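Local coordinates for protein 433aa long hypothetical phosphoribosylglycinamide formyl transferase (Pyrococcus horikoshii, PDB 2DWC) that is an ATP-grasp protein of the PurT type that binds adenosine-5'-diphosphate in its ATP-grasp domain, at residues A114-R125 with W288-P296; T127-P135 with R261-L270. One frame throughout, in Å; residues are numbered along the deposited sequence.

Contact 1. Residues A114-R125 with W288-P296; sequences ATWIAMHRERLR and WANEVSPRP. With ADP (adenosine-5'-diphosphate), chain H.
Arg295 meets Thr115 at the end of this contact away from the nucleotide: NH1 donates to OG1 (3.1 Å, N-H...O 160°) from close to the guanidinium plane, while CG of Pro294 lies over one face of that same group.

At the nucleotide end two arginines of helix 121-125 work differently. Arg121 runs out extended and turns the edge of its guanidinium to the terminal phosphate of ADP, where NH2 donates to O3B at 2.6 Å and NH1 adds a weak second bond to the same oxygen. Its pairing with Glu291 is a long salt bridge, NH1 to OE1 3.8 Å, supplemented by a water that bonds to both atoms, weakly on the arginine side. Arg125 bends at chi2 and chi3, which carries NH2 to the backbone O of Asn290 (3.3 Å, weak). Two waters in its guanidinium plane complete the link, one joining NE to Asn290 O and the other NH2 to Asn290 OD1; NH1 is held by Ser137.

Apolar contacts lie between. CD1 of Leu124 meets CG1 of Val292 at 3.6 Å, its CD2 rests on CB of Glu291, and CB of Ala118 touches CD of Pro294 at 3.6 Å. Pro294 is the centre of an inverse gamma turn, and its CB packs on CB of Ala114.

Asn290 and Glu291 form a classic beta bulge opposite Glu279 of strand 274-283. Around this ligand-lining contact, Thr115 also packs on helix 95-103 and Arg125 on strand 139-142.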
# COMPACT_ATOMS: atom_id res chain seq x y z
N ALA B 114 4.09 23.04 -17.37
CA ALA B 114 4.93 21.85 -17.51
C ALA B 114 4.31 20.79 -18.37
O ALA B 114 4.99 20.15 -19.15
CB ALA B 114 5.29 21.25 -16.11
N THR B 115 3.00 20.58 -18.25
CA THR B 115 2.34 19.57 -19.07
C THR B 115 2.30 20.03 -20.51
O THR B 115 2.54 19.25 -21.44
CB THR B 115 0.93 19.28 -18.53
OG1 THR B 115 1.08 18.62 -17.27
CG2 THR B 115 0.12 18.37 -19.48
N TRP B 116 2.08 21.32 -20.70
CA TRP B 116 2.01 21.87 -22.06
C TRP B 116 3.39 21.80 -22.73
O TRP B 116 3.48 21.53 -23.93
CB TRP B 116 1.48 23.30 -21.96
CG TRP B 116 1.55 24.11 -23.21
CD1 TRP B 116 0.61 24.18 -24.20
CD2 TRP B 116 2.57 25.04 -23.54
NE1 TRP B 116 0.99 25.12 -25.14
CE2 TRP B 116 2.19 25.67 -24.75
CE3 TRP B 116 3.78 25.42 -22.92
CZ2 TRP B 116 2.98 26.65 -25.36
CZ3 TRP B 116 4.56 26.41 -23.53
CH2 TRP B 116 4.15 27.00 -24.73
N ILE B 117 4.47 22.01 -21.97
CA ILE B 117 5.80 21.92 -22.54
C ILE B 117 6.16 20.48 -22.88
O ILE B 117 6.52 20.19 -24.01
CB ILE B 117 6.87 22.44 -21.59
CG1 ILE B 117 6.81 23.95 -21.52
CG2 ILE B 117 8.28 21.95 -22.03
CD1 ILE B 117 7.83 24.55 -20.57
N ALA B 118 5.98 19.58 -21.92
CA ALA B 118 6.37 18.19 -22.11
C ALA B 118 5.64 17.44 -23.19
O ALA B 118 6.12 16.42 -23.68
CB ALA B 118 6.25 17.42 -20.76
N MET B 119 4.49 17.93 -23.60
CA MET B 119 3.77 17.20 -24.62
C MET B 119 4.13 17.57 -26.06
O MET B 119 3.58 17.00 -27.00
CB MET B 119 2.27 17.36 -24.38
CG MET B 119 1.78 18.77 -24.45
SD MET B 119 1.47 19.14 -26.17
CE MET B 119 0.08 17.95 -26.51
N HIS B 120 5.05 18.51 -26.21
CA HIS B 120 5.48 18.99 -27.53
C HIS B 120 7.00 18.81 -27.61
O HIS B 120 7.75 19.50 -26.92
CB HIS B 120 5.10 20.46 -27.65
CG HIS B 120 5.19 21.00 -29.05
ND1 HIS B 120 6.39 21.25 -29.69
CD2 HIS B 120 4.21 21.36 -29.92
CE1 HIS B 120 6.15 21.75 -30.89
NE2 HIS B 120 4.84 21.82 -31.06
N ARG B 121 7.45 17.91 -28.48
CA ARG B 121 8.88 17.62 -28.54
C ARG B 121 9.78 18.82 -28.80
O ARG B 121 10.92 18.85 -28.32
CB ARG B 121 9.18 16.51 -29.56
CG ARG B 121 8.50 15.18 -29.27
CD ARG B 121 9.13 14.14 -30.14
NE ARG B 121 8.38 12.91 -30.18
CZ ARG B 121 8.48 11.93 -29.29
NH1 ARG B 121 9.32 12.04 -28.26
NH2 ARG B 121 7.77 10.83 -29.45
N GLU B 122 9.29 19.81 -29.53
CA GLU B 122 10.11 20.99 -29.80
C GLU B 122 10.16 21.93 -28.59
O GLU B 122 11.22 22.41 -28.20
CB GLU B 122 9.59 21.76 -31.02
CG GLU B 122 10.44 23.00 -31.30
CD GLU B 122 10.05 23.71 -32.58
OE1 GLU B 122 10.79 24.64 -32.98
OE2 GLU B 122 9.03 23.34 -33.18
N ARG B 123 9.01 22.19 -27.97
CA ARG B 123 9.03 23.04 -26.80
C ARG B 123 9.91 22.40 -25.72
O ARG B 123 10.67 23.08 -25.03
CB ARG B 123 7.60 23.25 -26.27
CG ARG B 123 6.67 24.00 -27.24
CD ARG B 123 5.39 24.48 -26.53
NE ARG B 123 4.44 23.41 -26.23
CZ ARG B 123 3.32 23.18 -26.91
NH1 ARG B 123 3.00 23.96 -27.94
NH2 ARG B 123 2.50 22.18 -26.56
N LEU B 124 9.82 21.09 -25.58
CA LEU B 124 10.59 20.38 -24.56
C LEU B 124 12.09 20.41 -24.85
O LEU B 124 12.89 20.78 -23.99
CB LEU B 124 10.14 18.93 -24.47
CG LEU B 124 10.82 18.14 -23.35
CD1 LEU B 124 10.65 18.89 -22.02
CD2 LEU B 124 10.20 16.74 -23.30
N ARG B 125 12.46 20.01 -26.06
CA ARG B 125 13.88 19.99 -26.42
C ARG B 125 14.48 21.37 -26.28
O ARG B 125 15.57 21.53 -25.73
CB ARG B 125 14.06 19.44 -27.85
CG ARG B 125 15.54 19.30 -28.30
CD ARG B 125 16.46 18.60 -27.28
NE ARG B 125 16.07 17.21 -26.97
CZ ARG B 125 16.62 16.13 -27.51
NH1 ARG B 125 17.60 16.25 -28.40
NH2 ARG B 125 16.23 14.92 -27.11
N TRP B 288 23.12 11.87 -21.29
CA TRP B 288 22.38 12.76 -22.20
C TRP B 288 20.93 12.84 -21.72
O TRP B 288 20.37 11.80 -21.38
CB TRP B 288 22.33 12.17 -23.61
CG TRP B 288 23.65 12.10 -24.35
CD1 TRP B 288 24.12 13.01 -25.27
CD2 TRP B 288 24.60 11.03 -24.31
NE1 TRP B 288 25.31 12.56 -25.81
CE2 TRP B 288 25.63 11.35 -25.24
CE3 TRP B 288 24.70 9.83 -23.58
CZ2 TRP B 288 26.73 10.51 -25.46
CZ3 TRP B 288 25.80 8.98 -23.81
CH2 TRP B 288 26.80 9.33 -24.75
N ALA B 289 20.34 14.04 -21.70
CA ALA B 289 18.93 14.19 -21.31
C ALA B 289 18.10 13.87 -22.52
O ALA B 289 18.38 14.36 -23.61
CB ALA B 289 18.62 15.62 -20.84
N ASN B 290 17.05 13.07 -22.33
CA ASN B 290 16.23 12.68 -23.45
C ASN B 290 14.92 13.44 -23.41
O ASN B 290 14.65 14.25 -24.28
CB ASN B 290 16.02 11.17 -23.43
CG ASN B 290 15.01 10.70 -24.46
OD1 ASN B 290 14.83 11.33 -25.50
ND2 ASN B 290 14.36 9.57 -24.18
N GLU B 291 14.11 13.19 -22.39
CA GLU B 291 12.84 13.92 -22.29
C GLU B 291 12.41 13.88 -20.82
O GLU B 291 13.16 13.43 -19.98
CB GLU B 291 11.81 13.26 -23.20
CG GLU B 291 11.44 11.85 -22.77
CD GLU B 291 10.53 11.16 -23.78
OE1 GLU B 291 9.87 11.88 -24.55
OE2 GLU B 291 10.47 9.92 -23.79
N VAL B 292 11.22 14.36 -20.51
CA VAL B 292 10.81 14.33 -19.10
C VAL B 292 9.28 14.27 -18.99
O VAL B 292 8.57 14.86 -19.79
CB VAL B 292 11.37 15.59 -18.35
CG1 VAL B 292 11.14 16.80 -19.17
CG2 VAL B 292 10.69 15.77 -16.98
N SER B 293 8.80 13.50 -18.02
CA SER B 293 7.35 13.44 -17.79
C SER B 293 7.16 14.20 -16.48
O SER B 293 7.78 13.88 -15.48
CB SER B 293 6.87 12.00 -17.64
OG SER B 293 5.47 12.01 -17.73
N PRO B 294 6.29 15.23 -16.48
CA PRO B 294 6.07 16.01 -15.25
C PRO B 294 5.06 15.37 -14.29
O PRO B 294 4.14 16.05 -13.82
CB PRO B 294 5.61 17.36 -15.81
CG PRO B 294 4.74 16.93 -16.95
CD PRO B 294 5.50 15.80 -17.60
N ARG B 295 5.29 14.10 -13.98
CA ARG B 295 4.40 13.34 -13.11
C ARG B 295 5.00 11.98 -12.93
O ARG B 295 5.97 11.64 -13.61
CB ARG B 295 3.03 13.20 -13.82
CG ARG B 295 3.06 12.61 -15.25
CD ARG B 295 1.62 12.71 -15.87
NE ARG B 295 1.69 13.27 -17.20
CZ ARG B 295 1.46 14.54 -17.56
NH1 ARG B 295 1.09 15.54 -16.71
NH2 ARG B 295 1.67 14.83 -18.83
N PRO B 296 4.43 11.16 -12.04
CA PRO B 296 4.90 9.80 -11.78
C PRO B 296 4.92 9.09 -13.16
O PRO B 296 4.09 9.36 -14.04
CB PRO B 296 3.80 9.22 -10.89
CG PRO B 296 3.38 10.40 -10.04
CD PRO B 296 3.40 11.58 -11.04
PB ADP H . 8.56 8.24 -26.41
O1B ADP H . 7.93 8.81 -25.19
O2B ADP H . 8.85 6.66 -26.57
O3B ADP H . 8.55 9.01 -27.82
PA ADP H . 11.21 8.63 -27.24
O1A ADP H . 10.62 8.55 -28.60
O2A ADP H . 12.01 10.01 -27.04
O3A ADP H . 10.10 8.59 -26.08
O5' ADP H . 12.24 7.43 -26.96
C5' ADP H . 11.80 6.07 -27.05
C4' ADP H . 13.03 5.16 -27.10
O4' ADP H . 13.69 5.22 -28.38
C3' ADP H . 14.08 5.66 -26.11
O3' ADP H . 13.73 5.19 -24.80
C2' ADP H . 15.27 4.89 -26.65
O2' ADP H . 15.09 3.49 -26.38
C1' ADP H . 15.11 5.15 -28.15
N9 ADP H . 15.69 6.46 -28.52
C8 ADP H . 15.03 7.61 -28.64
N7 ADP H . 15.88 8.57 -29.02
C5 ADP H . 17.08 8.02 -29.15
C6 ADP H . 18.33 8.51 -29.51
N6 ADP H . 18.49 9.78 -29.86
N1 ADP H . 19.37 7.66 -29.52
C2 ADP H . 19.22 6.38 -29.22
N3 ADP H . 18.04 5.89 -28.88
C4 ADP H . 16.96 6.67 -28.84
O HOH W 1 10.17 14.27 -26.43
O HOH W 2 13.85 16.64 -25.36
O HOH W 3 16.79 12.16 -27.12

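Contact 2. Residues T127-P135 with R261-L270; sequences TLVKEAKVP and RIAKRITDVL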
# COMPACT_ATOMS: atom_id res chain seq x y z
N THR B 127 13.55 23.69 -24.33
CA THR B 127 13.63 24.02 -22.91
C THR B 127 14.89 23.38 -22.33
O THR B 127 15.61 24.01 -21.55
CB THR B 127 12.35 23.53 -22.16
OG1 THR B 127 11.21 24.24 -22.67
CG2 THR B 127 12.46 23.79 -20.64
N LEU B 128 15.14 22.12 -22.68
CA LEU B 128 16.34 21.45 -22.17
C LEU B 128 17.63 22.10 -22.66
O LEU B 128 18.57 22.26 -21.90
CB LEU B 128 16.38 19.98 -22.60
CG LEU B 128 15.74 18.95 -21.64
CD1 LEU B 128 14.40 19.45 -21.15
CD2 LEU B 128 15.61 17.60 -22.35
N VAL B 129 17.67 22.46 -23.94
CA VAL B 129 18.88 23.03 -24.51
C VAL B 129 19.09 24.50 -24.15
O VAL B 129 20.15 24.87 -23.67
CB VAL B 129 18.90 22.88 -26.06
CG1 VAL B 129 20.18 23.52 -26.64
CG2 VAL B 129 18.81 21.41 -26.45
N LYS B 130 18.07 25.34 -24.37
CA LYS B 130 18.20 26.78 -24.10
C LYS B 130 18.03 27.23 -22.66
O LYS B 130 18.73 28.13 -22.21
CB LYS B 130 17.21 27.58 -24.95
CG LYS B 130 17.20 27.24 -26.43
CD LYS B 130 18.56 27.43 -27.05
CE LYS B 130 18.51 27.06 -28.54
NZ LYS B 130 19.88 26.95 -29.14
N GLU B 131 17.11 26.62 -21.91
CA GLU B 131 16.94 27.04 -20.53
C GLU B 131 17.63 26.18 -19.47
O GLU B 131 18.30 26.69 -18.60
CB GLU B 131 15.46 27.13 -20.20
CG GLU B 131 14.66 27.95 -21.18
CD GLU B 131 13.21 28.07 -20.75
OE1 GLU B 131 12.94 28.74 -19.72
OE2 GLU B 131 12.34 27.48 -21.43
N ALA B 132 17.44 24.87 -19.52
CA ALA B 132 18.09 24.03 -18.52
C ALA B 132 19.59 23.94 -18.83
O ALA B 132 20.39 23.76 -17.92
CB ALA B 132 17.47 22.57 -18.53
N LYS B 133 19.93 24.01 -20.11
CA LYS B 133 21.31 23.93 -20.59
C LYS B 133 21.96 22.62 -20.20
O LYS B 133 22.95 22.58 -19.47
CB LYS B 133 22.12 25.11 -20.04
CG LYS B 133 21.58 26.42 -20.52
CD LYS B 133 22.38 27.57 -19.90
CE LYS B 133 21.89 28.93 -20.37
NZ LYS B 133 22.72 30.02 -19.77
N VAL B 134 21.36 21.53 -20.67
CA VAL B 134 21.87 20.20 -20.38
C VAL B 134 22.17 19.52 -21.68
O VAL B 134 21.59 19.83 -22.71
CB VAL B 134 20.84 19.34 -19.58
CG1 VAL B 134 20.63 19.94 -18.20
CG2 VAL B 134 19.54 19.26 -20.34
N PRO B 135 23.09 18.55 -21.66
CA PRO B 135 23.43 17.84 -22.89
C PRO B 135 22.30 16.96 -23.41
O PRO B 135 21.56 16.36 -22.64
CB PRO B 135 24.67 17.02 -22.49
CG PRO B 135 24.49 16.79 -21.02
CD PRO B 135 23.84 18.06 -20.49
N ARG B 261 22.67 16.07 -11.43
CA ARG B 261 22.91 17.43 -11.88
C ARG B 261 21.99 17.84 -13.04
O ARG B 261 21.43 18.96 -13.04
CB ARG B 261 24.40 17.57 -12.31
CG ARG B 261 24.84 19.01 -12.63
CD ARG B 261 26.24 19.06 -13.29
NE ARG B 261 26.24 18.60 -14.68
CZ ARG B 261 25.75 19.28 -15.71
NH1 ARG B 261 25.20 20.48 -15.52
NH2 ARG B 261 25.83 18.78 -16.94
N ILE B 262 21.86 16.96 -14.02
CA ILE B 262 21.02 17.23 -15.20
C ILE B 262 19.55 17.31 -14.79
O ILE B 262 18.82 18.23 -15.20
CB ILE B 262 21.24 16.13 -16.26
CG1 ILE B 262 22.60 16.38 -16.95
CG2 ILE B 262 20.12 16.14 -17.31
CD1 ILE B 262 23.08 15.27 -17.76
N ALA B 263 19.12 16.35 -13.97
CA ALA B 263 17.71 16.38 -13.50
C ALA B 263 17.44 17.70 -12.76
O ALA B 263 16.41 18.34 -12.97
CB ALA B 263 17.42 15.13 -12.54
N LYS B 264 18.35 18.13 -11.89
CA LYS B 264 18.12 19.37 -11.15
C LYS B 264 17.96 20.59 -12.05
O LYS B 264 17.09 21.45 -11.82
CB LYS B 264 19.28 19.60 -10.16
CG LYS B 264 19.19 20.91 -9.33
CD LYS B 264 18.08 20.88 -8.32
CE LYS B 264 18.32 21.87 -7.16
NZ LYS B 264 18.39 23.30 -7.60
N ARG B 265 18.80 20.67 -13.09
CA ARG B 265 18.73 21.81 -14.02
C ARG B 265 17.37 21.80 -14.73
O ARG B 265 16.79 22.85 -14.95
CB ARG B 265 19.86 21.72 -15.04
CG ARG B 265 21.19 22.29 -14.54
CD ARG B 265 22.24 22.15 -15.64
NE ARG B 265 23.45 22.90 -15.38
CZ ARG B 265 23.50 24.23 -15.27
NH1 ARG B 265 22.40 24.96 -15.39
NH2 ARG B 265 24.68 24.82 -15.07
N ILE B 266 16.87 20.61 -15.04
CA ILE B 266 15.59 20.51 -15.74
C ILE B 266 14.42 20.84 -14.81
O ILE B 266 13.55 21.63 -15.17
CB ILE B 266 15.39 19.12 -16.33
CG1 ILE B 266 16.33 18.96 -17.54
CG2 ILE B 266 13.91 18.92 -16.77
CD1 ILE B 266 16.54 17.49 -17.98
N THR B 267 14.39 20.24 -13.64
CA THR B 267 13.27 20.53 -12.75
C THR B 267 13.28 21.96 -12.22
O THR B 267 12.22 22.54 -11.96
CB THR B 267 13.16 19.49 -11.60
OG1 THR B 267 14.33 19.54 -10.78
CG2 THR B 267 13.00 18.07 -12.20
N ASP B 268 14.46 22.57 -12.03
CA ASP B 268 14.50 23.98 -11.60
C ASP B 268 13.81 24.84 -12.68
O ASP B 268 13.16 25.85 -12.35
CB ASP B 268 15.96 24.46 -11.47
CG ASP B 268 16.62 24.02 -10.17
OD1 ASP B 268 17.86 24.21 -10.08
OD2 ASP B 268 15.94 23.50 -9.25
N VAL B 269 13.98 24.49 -13.95
CA VAL B 269 13.29 25.25 -15.00
C VAL B 269 11.77 24.97 -15.05
O VAL B 269 10.96 25.89 -15.20
CB VAL B 269 13.88 24.94 -16.39
CG1 VAL B 269 13.02 25.58 -17.48
CG2 VAL B 269 15.33 25.50 -16.46
N LEU B 270 11.38 23.70 -14.94
CA LEU B 270 9.94 23.39 -15.01
C LEU B 270 9.19 23.95 -13.80
O LEU B 270 8.07 24.43 -13.95
CB LEU B 270 9.71 21.87 -15.21
CG LEU B 270 10.29 21.33 -16.52
CD1 LEU B 270 10.10 19.81 -16.56
CD2 LEU B 270 9.58 22.00 -17.75
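Val269 and Ile266 of helix 261-270 pack against Thr127, Leu128 and Ala132 in a nearly perpendicular helix-helix contact of the ATP-grasp domain, in which the axes of 127-132 and 261-270 approach to 9.6 Å at an angle of 82°. Such a steep crossing confines the meeting of the helices to a short patch, and here the chain after Ala132 prolongs it.

Val269 sends its two methyls to different partners. With CG1 anti to the backbone N (chi1 172°), that methyl slides past CG2 of Thr127 at 3.7 Å and also touches the Glu131 side chain, which crosses it at about a right angle. The other methyl, CG2, sits against CA of Ala132 at 3.7 Å. Small Ala132 permits close approach of the backbones, and its CB touches the Arg265 carbonyl and CG1 of Ile266. Leu128 meets Ile266 through CG, 4.0 Å from CD1, with the two side chains set obliquely.

A wider, pi-type turn spans 127-132, in which Thr127 O accepts from both Glu131 N and Ala132 N. Lys133 then takes positive phi (60°), and Val134 and Pro135 follow and pack on Ile262 and Arg265. Val134 CG1 contacts CG2 of Ile262 and the aliphatic part of Arg265; the Pro135 ring meets the end of the Ile262 side chain, CG to CD1 3.9 Å. Ile262 and Ile266 also touch strand 274-283, at Met280 and Val278.

Arg265 is extended from CG to NE. Its CG is anti to the carbonyl carbon (chi1 -83°), and the chain runs past the Ala132 carbonyl, where CD comes within 3.3 Å of Ala132 O while Lys133 O stands over one face of the guanidinium.

In the fold
Helix 121-132 serves both contacts: its first turns lie beside the nucleotide in contact 1, and its later part, from Thr127 on, meets helix 261-270 in contact 2, with the two centres about 11 Å apart. Along the chain, contact 2 is nested inside the loop closed by contact 1. Strand 286-293 joins them in space, since Ala289 N probably donates to Pro135 O at 2.8 Å and Ala289 CB packs on Val134 CG2 at 3.8 Å. Arg121, Asn290 and Glu291 place contact 1 in the ADP pocket, whereas the Leu128 side chain of contact 2 remains about 10 Å from ADP. The pair illustrates how one helix can border a ligand site and also pack on a second helix.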